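Local coordinates for endo-arabinase (Bacteroides thetaiotaomicron, PDB 5C0P), which probably hydrolyses the O-glycosidic links of arabinan as a glycoside hydrolase family 43 endo-arabinase, and holds a magnesium ion near its centre, at residues F30-K35 and M39-F44; A82-E87 and G259-V264; I274-P279 and H285-P290. All coordinates share one frame; numbering follows the deposited sequence. Where two conformers were deposited one is given.

Contact 1: F30-K35 and M39-F44; sequences FILVDK and MYYLHF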
loop_
_atom_site.group_PDB
_atom_site.type_symbol
_atom_site.label_atom_id
_atom_site.label_comp_id
_atom_site.label_asym_id
_atom_site.label_seq_id
_atom_site.Cartn_x
_atom_site.Cartn_y
_atom_site.Cartn_z
ATOM N N PHE A 30 -5.460 0.442 -4.543
ATOM C CA PHE A 30 -5.923 -0.149 -3.297
ATOM C C PHE A 30 -7.447 -0.144 -3.322
ATOM O O PHE A 30 -8.063 0.900 -3.518
ATOM C CB PHE A 30 -5.414 0.689 -2.122
ATOM C CG PHE A 30 -5.737 0.111 -0.770
ATOM C CD1 PHE A 30 -7.020 0.227 -0.240
ATOM C CD2 PHE A 30 -4.766 -0.534 -0.020
ATOM C CE1 PHE A 30 -7.332 -0.297 1.004
ATOM C CE2 PHE A 30 -5.067 -1.058 1.235
ATOM C CZ PHE A 30 -6.352 -0.942 1.745
ATOM N N ILE A 31 -8.055 -1.309 -3.115
ATOM C CA ILE A 31 -9.516 -1.417 -3.122
ATOM C C ILE A 31 -10.054 -1.450 -1.696
ATOM O O ILE A 31 -9.741 -2.367 -0.922
ATOM C CB ILE A 31 -9.970 -2.709 -3.822
ATOM C CG1 ILE A 31 -9.443 -2.773 -5.260
ATOM C CG2 ILE A 31 -11.506 -2.823 -3.770
ATOM C CD1 ILE A 31 -9.888 -1.593 -6.128
ATOM N N LEU A 32 -10.846 -0.441 -1.345
ATOM C CA LEU A 32 -11.572 -0.439 -0.080
ATOM C C LEU A 32 -12.907 -1.152 -0.282
ATOM O O LEU A 32 -13.728 -0.711 -1.089
ATOM C CB LEU A 32 -11.819 0.994 0.389
ATOM C CG LEU A 32 -12.786 1.160 1.570
ATOM C CD1 LEU A 32 -12.232 0.535 2.860
ATOM C CD2 LEU A 32 -13.081 2.631 1.776
ATOM N N VAL A 33 -13.109 -2.262 0.425
ATOM C CA VAL A 33 -14.404 -2.947 0.442
ATOM C C VAL A 33 -15.182 -2.429 1.638
ATOM O O VAL A 33 -14.845 -2.731 2.786
ATOM C CB VAL A 33 -14.232 -4.472 0.567
ATOM C CG1 VAL A 33 -15.587 -5.178 0.470
ATOM C CG2 VAL A 33 -13.297 -4.987 -0.498
ATOM N N ASP A 34 -16.211 -1.627 1.379
ATOM C CA ASP A 34 -16.952 -1.018 2.472
ATOM C C ASP A 34 -18.301 -1.695 2.646
ATOM O O ASP A 34 -19.217 -1.485 1.847
ATOM C CB ASP A 34 -17.172 0.467 2.216
ATOM C CG ASP A 34 -17.807 1.152 3.388
ATOM O OD1 ASP A 34 -17.299 0.970 4.520
ATOM O OD2 ASP A 34 -18.838 1.835 3.187
ATOM N N LYS A 35 -18.439 -2.501 3.693
ATOM C CA LYS A 35 -19.713 -3.164 3.937
ATOM C C LYS A 35 -20.813 -2.158 4.266
ATOM O O LYS A 35 -21.966 -2.344 3.867
ATOM C CB LYS A 35 -19.576 -4.185 5.066
ATOM C CG LYS A 35 -18.567 -5.274 4.788
ATOM C CD LYS A 35 -19.093 -6.265 3.774
HETATM N N MSE A 39 -20.275 -0.909 -1.079
HETATM C CA MSE A 39 -19.614 -0.435 -2.292
HETATM C C MSE A 39 -18.120 -0.654 -2.188
HETATM O O MSE A 39 -17.572 -0.756 -1.085
HETATM C CB MSE A 39 -19.857 1.070 -2.490
HETATM C CG MSE A 39 -21.269 1.468 -2.902
HETATM SE SE MSE A 39 -21.582 1.080 -4.796
HETATM C CE MSE A 39 -23.358 1.846 -4.913
ATOM N N TYR A 40 -17.464 -0.700 -3.343
ATOM C CA TYR A 40 -16.011 -0.711 -3.432
ATOM C C TYR A 40 -15.542 0.700 -3.783
ATOM O O TYR A 40 -16.177 1.397 -4.581
ATOM C CB TYR A 40 -15.557 -1.639 -4.550
ATOM C CG TYR A 40 -15.987 -3.082 -4.414
ATOM C CD1 TYR A 40 -15.247 -3.975 -3.660
ATOM C CD2 TYR A 40 -17.114 -3.556 -5.084
ATOM C CE1 TYR A 40 -15.621 -5.303 -3.552
ATOM C CE2 TYR A 40 -17.499 -4.884 -4.982
ATOM C CZ TYR A 40 -16.743 -5.749 -4.213
ATOM O OH TYR A 40 -17.104 -7.067 -4.104
ATOM N N TYR A 41 -14.431 1.122 -3.185
ATOM C CA TYR A 41 -13.885 2.452 -3.446
ATOM C C TYR A 41 -12.433 2.349 -3.861
ATOM O O TYR A 41 -11.650 1.639 -3.230
ATOM C CB TYR A 41 -14.008 3.361 -2.219
ATOM C CG TYR A 41 -15.433 3.586 -1.787
ATOM C CD1 TYR A 41 -16.114 2.626 -1.039
ATOM C CD2 TYR A 41 -16.109 4.750 -2.131
ATOM C CE1 TYR A 41 -17.429 2.822 -0.657
ATOM C CE2 TYR A 41 -17.421 4.958 -1.756
ATOM C CZ TYR A 41 -18.078 3.993 -1.017
ATOM O OH TYR A 41 -19.384 4.215 -0.652
ATOM N N LEU A 42 -12.078 3.101 -4.896
ATOM C CA LEU A 42 -10.703 3.172 -5.374
ATOM C C LEU A 42 -10.260 4.628 -5.344
ATOM O O LEU A 42 -10.652 5.437 -6.202
ATOM C CB LEU A 42 -10.616 2.593 -6.788
ATOM C CG LEU A 42 -9.285 2.603 -7.550
ATOM C CD1 LEU A 42 -8.145 2.113 -6.678
ATOM C CD2 LEU A 42 -9.398 1.731 -8.800
ATOM N N HIS A 43 -9.472 4.959 -4.321
ATOM C CA HIS A 43 -8.865 6.275 -4.188
ATOM C C HIS A 43 -7.514 6.234 -4.884
ATOM O O HIS A 43 -6.766 5.273 -4.721
ATOM C CB HIS A 43 -8.658 6.597 -2.711
ATOM C CG HIS A 43 -9.930 6.727 -1.935
ATOM N ND1 HIS A 43 -10.447 7.949 -1.571
ATOM C CD2 HIS A 43 -10.767 5.794 -1.431
ATOM C CE1 HIS A 43 -11.561 7.765 -0.883
ATOM N NE2 HIS A 43 -11.780 6.459 -0.784
ATOM N N PHE A 44 -7.187 7.275 -5.644
ATOM C CA PHE A 44 -5.938 7.256 -6.395
ATOM C C PHE A 44 -5.322 8.641 -6.547
ATOM O O PHE A 44 -6.015 9.658 -6.441
ATOM C CB PHE A 44 -6.125 6.563 -7.761
ATOM C CG PHE A 44 -7.120 7.247 -8.677
ATOM C CD1 PHE A 44 -8.480 6.986 -8.576
ATOM C CD2 PHE A 44 -6.680 8.123 -9.664
ATOM C CE1 PHE A 44 -9.386 7.608 -9.427
ATOM C CE2 PHE A 44 -7.578 8.748 -10.522
ATOM C CZ PHE A 44 -8.934 8.483 -10.405
HETATM O O HOH W 1 -9.102 2.994 -2.158
HETATM O O HOH W 2 -5.277 3.277 -4.314
#
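Phe30 meets strand 39-44 through its backbone. Its carbonyl O lies 3.4 Å from Leu42 CD1, and two waters stand between Phe30 and His43 where the strands part. One water takes the N-H of His43 and lies 2.7 Å from Phe30 O. The other accepts from Phe30 N and lies against His43 O. Ile31 comes next, and its two branches divide the work. CG2, anti to the backbone N, runs to Tyr40 CD1, while CD1 reaches Leu42 CD1. At Leu32 the strands draw together. Leu32 N donates to Tyr41 O and Tyr41 N returns a bond to Leu32 O, both 2.9 Å long. The Leu32 side chain lies against Tyr41, with CD2 4.1 Å from Tyr41 CD1. Val33 sits beside Tyr40 and points the same way. Its CG2 is at the ring edge, 3.9 Å from Tyr40 CD1. The Tyr40 hydroxyl bonds to Leu268 N, beyond the hairpin. Asp34 closes the pairing, with its N 2.9 Å from Met39 O and a longer bond of 3.2 Å from Met39 N to Asp34 O. Its CB touches Tyr41 CE1. Its carboxylate turns elsewhere: OD2 bonds Thr37 OG1 in the turn, as does Tyr41 OH, and OD1 bonds Tyr92 OH. Thr37 therefore ties both strands to the loop that joins them. This is an antiparallel beta hairpin at the inner edge of the first blade of the five-bladed beta-propeller expected of family 43 enzymes.

Contact 2: A82-E87 and G259-V264; sequences APDVYE and GGHAMV. With MG (magnesium ion), chain C.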
loop_
_atom_site.group_PDB
_atom_site.type_symbol
_atom_site.label_atom_id
_atom_site.label_comp_id
_atom_site.label_asym_id
_atom_site.label_seq_id
_atom_site.Cartn_x
_atom_site.Cartn_y
_atom_site.Cartn_z
ATOM N N ALA A 82 0.390 6.911 -3.892
ATOM C CA ALA A 82 -0.084 5.605 -3.443
ATOM C C ALA A 82 -1.006 5.615 -2.227
ATOM O O ALA A 82 -0.674 5.078 -1.175
ATOM C CB ALA A 82 1.119 4.678 -3.207
ATOM N N PRO A 83 -2.192 6.202 -2.374
ATOM C CA PRO A 83 -3.137 6.166 -1.256
ATOM C C PRO A 83 -3.659 4.752 -0.952
ATOM O O PRO A 83 -3.881 3.942 -1.867
ATOM C CB PRO A 83 -4.278 7.065 -1.750
ATOM C CG PRO A 83 -4.173 7.017 -3.265
ATOM C CD PRO A 83 -2.714 6.925 -3.551
ATOM N N ASP A 84 -3.839 4.475 0.342
ATOM C CA ASP A 84 -4.586 3.321 0.839
ATOM C C ASP A 84 -5.709 3.903 1.687
ATOM O O ASP A 84 -5.523 4.955 2.316
ATOM C CB ASP A 84 -3.744 2.485 1.806
ATOM C CG ASP A 84 -2.630 1.686 1.144
ATOM O OD1 ASP A 84 -2.374 1.805 -0.075
ATOM O OD2 ASP A 84 -2.000 0.915 1.903
ATOM N N VAL A 85 -6.855 3.229 1.761
ATOM C CA VAL A 85 -7.911 3.677 2.670
ATOM C C VAL A 85 -8.444 2.508 3.482
ATOM O O VAL A 85 -8.803 1.466 2.921
ATOM C CB VAL A 85 -9.082 4.388 1.923
ATOM C CG1 VAL A 85 -10.185 4.783 2.902
ATOM C CG2 VAL A 85 -8.568 5.623 1.206
ATOM N N TYR A 86 -8.499 2.694 4.797
ATOM C CA TYR A 86 -8.913 1.646 5.712
ATOM C C TYR A 86 -10.125 2.060 6.516
ATOM O O TYR A 86 -10.207 3.195 6.987
ATOM C CB TYR A 86 -7.783 1.330 6.691
ATOM C CG TYR A 86 -6.508 0.931 6.002
ATOM C CD1 TYR A 86 -6.275 -0.395 5.652
ATOM C CD2 TYR A 86 -5.542 1.877 5.682
ATOM C CE1 TYR A 86 -5.098 -0.779 5.020
ATOM C CE2 TYR A 86 -4.369 1.504 5.046
ATOM C CZ TYR A 86 -4.160 0.177 4.714
ATOM O OH TYR A 86 -2.990 -0.202 4.078
ATOM N N GLU A 87 -11.051 1.127 6.710
ATOM C CA GLU A 87 -12.098 1.335 7.697
ATOM C C GLU A 87 -11.549 0.872 9.039
ATOM O O GLU A 87 -11.016 -0.233 9.161
ATOM C CB GLU A 87 -13.358 0.539 7.345
ATOM C CG GLU A 87 -14.613 0.934 8.139
ATOM C CD GLU A 87 -14.692 0.327 9.534
ATOM O OE1 GLU A 87 -14.001 -0.676 9.817
ATOM O OE2 GLU A 87 -15.471 0.854 10.357
ATOM N N GLY A 259 4.048 -5.837 -13.301
ATOM C CA GLY A 259 3.092 -5.207 -12.412
ATOM C C GLY A 259 3.498 -5.247 -10.955
ATOM O O GLY A 259 4.310 -6.077 -10.544
ATOM N N GLY A 260 2.923 -4.363 -10.146
ATOM C CA GLY A 260 3.230 -4.388 -8.725
ATOM C C GLY A 260 2.402 -3.434 -7.892
ATOM O O GLY A 260 1.393 -2.896 -8.354
ATOM N N HIS A 261 2.861 -3.222 -6.662
ATOM C CA HIS A 261 2.123 -2.514 -5.615
ATOM C C HIS A 261 0.751 -3.144 -5.399
ATOM O O HIS A 261 -0.298 -2.577 -5.749
ATOM C CB HIS A 261 2.027 -1.003 -5.860
ATOM C CG HIS A 261 1.648 -0.235 -4.630
ATOM N ND1 HIS A 261 2.499 0.663 -4.024
ATOM C CD2 HIS A 261 0.529 -0.268 -3.873
ATOM C CE1 HIS A 261 1.907 1.167 -2.953
ATOM N NE2 HIS A 261 0.716 0.617 -2.832
ATOM N N ALA A 262 0.781 -4.336 -4.814
ATOM C CA ALA A 262 -0.403 -5.169 -4.658
ATOM C C ALA A 262 -0.943 -5.144 -3.244
ATOM O O ALA A 262 -0.203 -4.947 -2.274
ATOM C CB ALA A 262 -0.085 -6.608 -5.048
HETATM N N MSE A 263 -2.249 -5.353 -3.137
HETATM C CA MSE A 263 -2.874 -5.678 -1.865
HETATM C C MSE A 263 -3.916 -6.767 -2.135
HETATM O O MSE A 263 -4.280 -7.031 -3.293
HETATM C CB MSE A 263 -3.482 -4.431 -1.196
HETATM C CG MSE A 263 -4.407 -3.615 -2.104
HETATM SE SE MSE A 263 -6.233 -4.295 -2.237
HETATM C CE MSE A 263 -6.778 -3.951 -0.400
ATOM N N VAL A 264 -4.360 -7.438 -1.083
ATOM C CA VAL A 264 -5.400 -8.446 -1.218
ATOM C C VAL A 264 -6.598 -8.089 -0.350
ATOM O O VAL A 264 -6.476 -7.401 0.677
ATOM C CB VAL A 264 -4.894 -9.868 -0.878
ATOM C CG1 VAL A 264 -3.799 -10.302 -1.860
ATOM C CG2 VAL A 264 -4.380 -9.926 0.543
HETATM MG MG MG C . -0.817 1.062 -1.314
HETATM O O HOH W 3 0.366 2.668 -0.593
HETATM O O HOH W 4 -1.840 2.193 -2.766
HETATM O O HOH W 5 -0.069 -0.005 0.333
HETATM O O HOH W 6 -1.754 -0.778 -1.790
#
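The imidazole of His261 turns its NE2 edge to strand 82-87. Asp84 OD1 lies near the plane of the ring, 4.3 Å from His261 NE2, with the magnesium ion between them. Two of the metal's waters also sit at this edge, in the ring plane. Ala82 CB approaches the same ring obliquely, 3.6 Å from His261 CE1. His261 CG is anti to the backbone N (chi1 -163°), which carries the ring away from its strand and over to the metal. NE2 binds magnesium at 2.2 Å, and Asp84 OD1 binds it at 2.1 Å from almost the opposite side. Four waters complete an octahedron of six oxygen and nitrogen ligands. The carboxylate binds through one oxygen, since OD2 stays 3.4 Å from the magnesium. OD2 instead accepts from a metal-bound water at 2.7 Å and takes a weak bond from Tyr86 OH. These partners probably fix the rotation of the carboxylate. Tyr86 OH is itself bonded to Leu139 N. The main chain of strand 82-87 serves as a second shell. Ala82 O and Pro83 O each accept from a different metal-bound water, the first at 2.7 Å. Away from the metal, ND1 bonds a Tris molecule, probably from the crystallisation liquor. The ring also touches Asp136, predicted to tune the active-site glutamate. Two strands far apart in sequence thus meet through a hydrated metal near the centre of the chain. A histidine-held metal on the propeller axis is a known feature of family 43 arabinanases.

Contact 3: I274-P279 and H285-P290; sequences ISYHAP and HPVITP. With GOL (glycerol), chain I.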
loop_
_atom_site.group_PDB
_atom_site.type_symbol
_atom_site.label_atom_id
_atom_site.label_comp_id
_atom_site.label_asym_id
_atom_site.label_seq_id
_atom_site.Cartn_x
_atom_site.Cartn_y
_atom_site.Cartn_z
ATOM N N ILE A 274 -6.684 -10.148 -5.536
ATOM C CA ILE A 274 -5.511 -9.278 -5.512
ATOM C C ILE A 274 -5.765 -8.082 -6.431
ATOM O O ILE A 274 -6.438 -8.209 -7.450
ATOM C CB ILE A 274 -4.218 -10.040 -5.906
ATOM C CG1 ILE A 274 -2.970 -9.165 -5.697
ATOM C CG2 ILE A 274 -4.296 -10.544 -7.340
ATOM C CD1 ILE A 274 -1.655 -9.955 -5.756
ATOM N N SER A 275 -5.256 -6.923 -6.030
ATOM C CA SER A 275 -5.316 -5.710 -6.844
ATOM C C SER A 275 -3.917 -5.111 -6.952
ATOM O O SER A 275 -3.242 -4.896 -5.932
ATOM C CB SER A 275 -6.272 -4.699 -6.198
ATOM O OG SER A 275 -6.260 -3.448 -6.880
ATOM N N TYR A 276 -3.483 -4.832 -8.182
ATOM C CA TYR A 276 -2.175 -4.223 -8.425
ATOM C C TYR A 276 -2.213 -3.523 -9.767
ATOM O O TYR A 276 -3.189 -3.650 -10.486
ATOM C CB TYR A 276 -1.055 -5.272 -8.393
ATOM C CG TYR A 276 -1.078 -6.338 -9.470
ATOM C CD1 TYR A 276 -0.275 -6.236 -10.602
ATOM C CD2 TYR A 276 -1.857 -7.477 -9.321
ATOM C CE1 TYR A 276 -0.266 -7.237 -11.571
ATOM C CE2 TYR A 276 -1.857 -8.485 -10.283
ATOM C CZ TYR A 276 -1.067 -8.351 -11.403
ATOM O OH TYR A 276 -1.068 -9.358 -12.350
ATOM N N HIS A 277 -1.162 -2.790 -10.131
ATOM C CA HIS A 277 -1.159 -2.194 -11.466
ATOM C C HIS A 277 -0.168 -2.897 -12.370
ATOM O O HIS A 277 0.832 -3.432 -11.900
ATOM C CB HIS A 277 -0.875 -0.683 -11.433
ATOM C CG HIS A 277 0.557 -0.343 -11.143
ATOM N ND1 HIS A 277 0.979 0.092 -9.908
ATOM C CD2 HIS A 277 1.664 -0.396 -11.922
ATOM C CE1 HIS A 277 2.284 0.305 -9.938
ATOM N NE2 HIS A 277 2.723 0.006 -11.153
ATOM N N ALA A 278 -0.454 -2.904 -13.667
ATOM C CA ALA A 278 0.480 -3.412 -14.665
ATOM C C ALA A 278 0.184 -2.716 -15.980
ATOM O O ALA A 278 -0.933 -2.258 -16.198
ATOM C CB ALA A 278 0.325 -4.920 -14.822
ATOM N N PRO A 279 1.191 -2.582 -16.857
ATOM C CA PRO A 279 2.619 -2.752 -16.601
ATOM C C PRO A 279 3.058 -1.552 -15.766
ATOM O O PRO A 279 2.199 -0.843 -15.221
ATOM C CB PRO A 279 3.230 -2.686 -18.005
ATOM C CG PRO A 279 2.320 -1.782 -18.747
ATOM C CD PRO A 279 0.936 -2.065 -18.210
ATOM N N HIS A 285 -2.482 0.154 -15.401
ATOM C CA HIS A 285 -3.915 0.010 -15.164
ATOM C C HIS A 285 -4.137 -1.057 -14.100
ATOM O O HIS A 285 -3.279 -1.926 -13.887
ATOM C CB HIS A 285 -4.624 -0.385 -16.462
ATOM C CG HIS A 285 -4.083 -1.636 -17.083
ATOM N ND1 HIS A 285 -3.122 -1.614 -18.068
ATOM C CD2 HIS A 285 -4.360 -2.937 -16.845
ATOM C CE1 HIS A 285 -2.831 -2.857 -18.419
ATOM N NE2 HIS A 285 -3.564 -3.680 -17.689
ATOM N N PRO A 286 -5.281 -0.997 -13.406
ATOM C CA PRO A 286 -5.511 -1.966 -12.331
ATOM C C PRO A 286 -5.794 -3.357 -12.851
ATOM O O PRO A 286 -6.544 -3.538 -13.812
ATOM C CB PRO A 286 -6.747 -1.416 -11.605
ATOM C CG PRO A 286 -7.420 -0.512 -12.600
ATOM C CD PRO A 286 -6.314 0.051 -13.455
ATOM N N VAL A 287 -5.174 -4.329 -12.201
ATOM C CA VAL A 287 -5.433 -5.731 -12.446
ATOM C C VAL A 287 -6.045 -6.244 -11.150
ATOM O O VAL A 287 -5.419 -6.176 -10.091
ATOM C CB VAL A 287 -4.129 -6.476 -12.756
ATOM C CG1 VAL A 287 -4.392 -7.966 -12.940
ATOM C CG2 VAL A 287 -3.466 -5.891 -14.008
ATOM N N ILE A 288 -7.294 -6.685 -11.221
ATOM C CA ILE A 288 -8.017 -7.128 -10.029
ATOM C C ILE A 288 -8.554 -8.509 -10.361
ATOM O O ILE A 288 -9.435 -8.666 -11.201
ATOM C CB ILE A 288 -9.174 -6.174 -9.683
ATOM C CG1 ILE A 288 -8.669 -4.727 -9.548
ATOM C CG2 ILE A 288 -9.872 -6.634 -8.400
ATOM C CD1 ILE A 288 -9.793 -3.673 -9.546
ATOM N N THR A 289 -8.011 -9.524 -9.699
ATOM C CA THR A 289 -8.279 -10.895 -10.098
ATOM C C THR A 289 -8.253 -11.826 -8.878
ATOM O O THR A 289 -7.621 -11.512 -7.865
ATOM C CB THR A 289 -7.243 -11.305 -11.177
ATOM O OG1 THR A 289 -7.604 -12.549 -11.789
ATOM C CG2 THR A 289 -5.861 -11.391 -10.574
ATOM N N PRO A 290 -8.958 -12.969 -8.964
ATOM C CA PRO A 290 -8.935 -13.889 -7.820
ATOM C C PRO A 290 -7.532 -14.389 -7.529
ATOM O O PRO A 290 -6.708 -14.555 -8.441
ATOM C CB PRO A 290 -9.811 -15.050 -8.280
ATOM C CG PRO A 290 -10.744 -14.444 -9.286
ATOM C CD PRO A 290 -9.927 -13.391 -9.993
HETATM C C1 GOL I . -2.995 -13.292 -10.136
HETATM C C2 GOL I . -1.582 -13.421 -9.577
HETATM O O2 GOL I . -1.638 -13.506 -8.171
HETATM C C3 GOL I . -0.758 -12.204 -9.967
HETATM O O3 GOL I . -0.501 -12.244 -11.351
#
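Tyr276 and Val287 share the shortest backbone bond of this antiparallel beta hairpin, which belongs to the last sheet of the chain, a blade of the probable propeller. The bond from Val287 N to Tyr276 O is 2.7 Å long and nearly straight (173°). Tyr276 N answers with a bond to Val287 O. On one side of this pair, Ile274 and Thr289 exchange two bonds in the same manner. On the other, Ala278 and His285 do so. The bond from His285 N to Ala278 O is less regular, because its donor stands 42° out of the carbonyl plane. Between the bonded pairs the strands come close, and CA-H...O contacts fill in. Ile288 CA lies 3.2 Å from Ile274 O, and His277 CA is equally near His285 O. Pairing is therefore continuous along the hairpin, from Ile274 to Ala278.

The packing is carried largely by Tyr276 and Val287, which lie side by side and point the same way. Tyr276 has its CG between the backbone N and the carbonyl carbon (chi1 65°), and this lays the ring back along its neighbour. Val287 CB then sits over one ring face, 3.9 Å from the centroid, in a CH-pi contact. Val287 CG1 touches Tyr276 CZ, and CG2 turns to Ala278 CB. The Tyr276 hydroxyl bonds Asp257 OD2 and also accepts from O3 of a glycerol, probably a crystallisation additive. On the opposite face of the sheet, Ser275 OG meets Ile288 CG1 but spends its polarity on Pro29 O. At the turn, a cis peptide precedes Pro279, whose CD is 3.9 Å from His285 CE1. The His285 ring bonds Thr283 O through ND1, and one of its faces lies over Ala278 O, 3.0 Å from His285 CE1.

In the fold
Contact 2 lies about 10 Å, centre to centre, from each of the other two, which are about 14 Å apart. Contact 1 packs against the metal site: Phe30 CD2 lies 3.3 Å from Asp84 CG, and Ile31 O is 3.4 Å from Met263 CE. Contact 3 continues the sheet of the second metal-binding strand, with Gly260 N 2.9 Å from His277 O and Ser275 N bonded to Met263 O. The nearest atom of the His277 side chain is about 9 Å from the magnesium. The two hairpins also touch directly, Ile31 CG1 being 3.6 Å from Ser275 OG. The first and last sheets of the chain thus touch each other, and each also reaches the metal-binding strands.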